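Local coordinates for protein EF0056 (Enterococcus faecalis, PDB 6ORI) that is of unknown molecular function but, as part of an enterococcal surface protein, is probably linked to biofilm formation, at residues G57-A62 against V116-A121. Sequence-based numbering, arbitrary orientation.
Sequences GKHNIA and VNYIRA
H59 ND1 and Y118 OH lie 2.8 Å apart, and this hydrogen bond, with an angle of 155° and either partner able to donate, is the centre of the contact. ND1 meets the Y118 ring at its edge and in its plane, and Y118 CE1 follows at 3.4 Å from H59 ND1. The ring planes stand at 67° with centroids 5.4 Å apart, an oblique pair. Y118 reaches across because CG is anti to the backbone N (chi1 -177°), which carries the hydroxyl to the end of strand 50-59, 3.5 Å from K58 C. The imidazole is gripped at both nitrogens, since H59 NE2 bonds to G128 O; this should fix its rotation. F31 and F126 are each edge-to-face with Y118, and W68 and I70 of strand 68-74 also touch it.

The backbones stay apart: the nearest CA atoms, those of G57 and Y118, are 8.5 Å from each other, and only 143 Å² is buried in all. Whereas the H59–Y118 pair is covered, the chain at 61-62 lies toward solvent. K58 points away, its NZ bonding to T132 O and, 3.1 Å off and above the carbonyl plane, to H59 O. A histidine at the end of strand 50-59 meeting a tyrosine of segment 116-121 through a buried side-chain hydrogen bond, without backbone pairing, is consistent with the interior packing of a curled antiparallel immunoglobulin-like β-sheet domain.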
loop_
_atom_site.group_PDB
_atom_site.type_symbol
_atom_site.label_atom_id
_atom_site.label_comp_id
_atom_site.label_asym_id
_atom_site.label_seq_id
_atom_site.Cartn_x
_atom_site.Cartn_y
_atom_site.Cartn_z
ATOM N N GLY A 57 -3.470 -11.841 2.779
ATOM C CA GLY A 57 -4.793 -11.805 2.202
ATOM C C GLY A 57 -5.850 -11.957 3.245
ATOM O O GLY A 57 -5.654 -12.659 4.235
ATOM N N LYS A 58 -6.978 -11.292 3.045
ATOM C CA LYS A 58 -8.105 -11.478 3.937
ATOM C C LYS A 58 -9.397 -11.280 3.171
ATOM O O LYS A 58 -9.548 -10.343 2.346
ATOM C CB LYS A 58 -8.054 -10.530 5.138
ATOM C CG LYS A 58 -9.328 -10.705 5.958
ATOM C CD LYS A 58 -9.366 -9.931 7.197
ATOM C CE LYS A 58 -10.780 -9.884 7.778
ATOM N NZ LYS A 58 -11.486 -11.187 7.798
ATOM N N HIS A 59 -10.359 -12.139 3.479
ATOM C CA HIS A 59 -11.733 -11.969 3.005
ATOM C C HIS A 59 -12.702 -12.179 4.156
ATOM O O HIS A 59 -12.336 -12.689 5.227
ATOM C CB HIS A 59 -12.044 -12.839 1.779
ATOM C CG HIS A 59 -11.728 -14.278 1.962
ATOM N ND1 HIS A 59 -10.451 -14.775 1.859
ATOM C CD2 HIS A 59 -12.524 -15.328 2.252
ATOM C CE1 HIS A 59 -10.473 -16.074 2.079
ATOM N NE2 HIS A 59 -11.718 -16.432 2.338
ATOM N N ASN A 60 -13.935 -11.728 3.952
ATOM C CA ASN A 60 -14.868 -11.543 5.054
ATOM C C ASN A 60 -16.044 -12.495 4.987
ATOM O O ASN A 60 -16.758 -12.660 5.994
ATOM C CB ASN A 60 -15.411 -10.110 5.056
ATOM C CG ASN A 60 -14.333 -9.060 5.105
ATOM O OD1 ASN A 60 -13.182 -9.328 5.467
ATOM N ND2 ASN A 60 -14.704 -7.839 4.753
ATOM N N ILE A 61 -16.233 -13.118 3.823
ATOM C CA ILE A 61 -17.288 -14.102 3.576
ATOM C C ILE A 61 -16.630 -15.241 2.816
ATOM O O ILE A 61 -15.761 -14.999 1.984
ATOM C CB ILE A 61 -18.429 -13.492 2.724
ATOM C CG1 ILE A 61 -19.088 -12.318 3.456
ATOM C CG2 ILE A 61 -19.478 -14.535 2.367
ATOM C CD1 ILE A 61 -19.754 -12.700 4.773
ATOM N N ALA A 62 -17.016 -16.477 3.100
ATOM C CA ALA A 62 -16.383 -17.602 2.464
ATOM C C ALA A 62 -16.342 -17.417 0.949
ATOM O O ALA A 62 -17.294 -16.923 0.342
ATOM C CB ALA A 62 -17.111 -18.885 2.833
ATOM N N VAL A 116 -1.218 -16.013 -9.739
ATOM C CA VAL A 116 -1.431 -17.217 -8.922
ATOM C C VAL A 116 -2.855 -17.176 -8.421
ATOM O O VAL A 116 -3.395 -16.100 -8.211
ATOM C CB VAL A 116 -0.395 -17.295 -7.772
ATOM C CG1 VAL A 116 -0.639 -16.269 -6.676
ATOM C CG2 VAL A 116 -0.354 -18.688 -7.184
ATOM N N ASN A 117 -3.499 -18.315 -8.258
ATOM C CA ASN A 117 -4.858 -18.296 -7.780
ATOM C C ASN A 117 -4.911 -17.832 -6.333
ATOM O O ASN A 117 -4.043 -18.129 -5.528
ATOM C CB ASN A 117 -5.503 -19.670 -7.942
ATOM C CG ASN A 117 -5.806 -19.993 -9.379
ATOM O OD1 ASN A 117 -5.733 -19.130 -10.245
ATOM N ND2 ASN A 117 -6.215 -21.227 -9.627
ATOM N N TYR A 118 -5.960 -17.108 -5.996
ATOM C CA TYR A 118 -6.171 -16.686 -4.620
ATOM C C TYR A 118 -6.498 -17.858 -3.685
ATOM O O TYR A 118 -5.991 -17.912 -2.570
ATOM C CB TYR A 118 -7.298 -15.628 -4.586
ATOM C CG TYR A 118 -7.584 -15.044 -3.214
ATOM C CD1 TYR A 118 -8.347 -15.733 -2.290
ATOM C CD2 TYR A 118 -7.091 -13.796 -2.844
ATOM C CE1 TYR A 118 -8.610 -15.198 -1.026
ATOM C CE2 TYR A 118 -7.354 -13.259 -1.590
ATOM C CZ TYR A 118 -8.116 -13.968 -0.699
ATOM O OH TYR A 118 -8.376 -13.437 0.547
ATOM N N ILE A 119 -7.346 -18.782 -4.147
ATOM C CA ILE A 119 -7.939 -19.781 -3.272
ATOM C C ILE A 119 -7.068 -21.019 -3.196
ATOM O O ILE A 119 -6.715 -21.620 -4.232
ATOM C CB ILE A 119 -9.355 -20.155 -3.748
ATOM C CG1 ILE A 119 -10.276 -18.930 -3.706
ATOM C CG2 ILE A 119 -9.913 -21.316 -2.941
ATOM C CD1 ILE A 119 -10.745 -18.529 -2.307
ATOM N N ARG A 120 -6.751 -21.400 -1.962
ATOM C CA ARG A 120 -5.791 -22.449 -1.706
ATOM C C ARG A 120 -6.171 -23.787 -2.341
ATOM O O ARG A 120 -5.304 -24.484 -2.868
ATOM C CB ARG A 120 -5.584 -22.608 -0.205
ATOM C CG ARG A 120 -4.399 -23.527 0.112
ATOM C CD ARG A 120 -4.107 -23.585 1.583
ATOM N NE ARG A 120 -5.240 -24.118 2.324
ATOM C CZ ARG A 120 -5.334 -24.129 3.643
ATOM N NH1 ARG A 120 -4.394 -23.588 4.387
ATOM N NH2 ARG A 120 -6.411 -24.634 4.219
ATOM N N ALA A 121 -7.452 -24.152 -2.279
ATOM C CA ALA A 121 -7.920 -25.431 -2.831
ATOM C C ALA A 121 -7.895 -25.468 -4.335
ATOM O O ALA A 121 -8.085 -26.541 -4.922
ATOM C CB ALA A 121 -9.317 -25.735 -2.354
#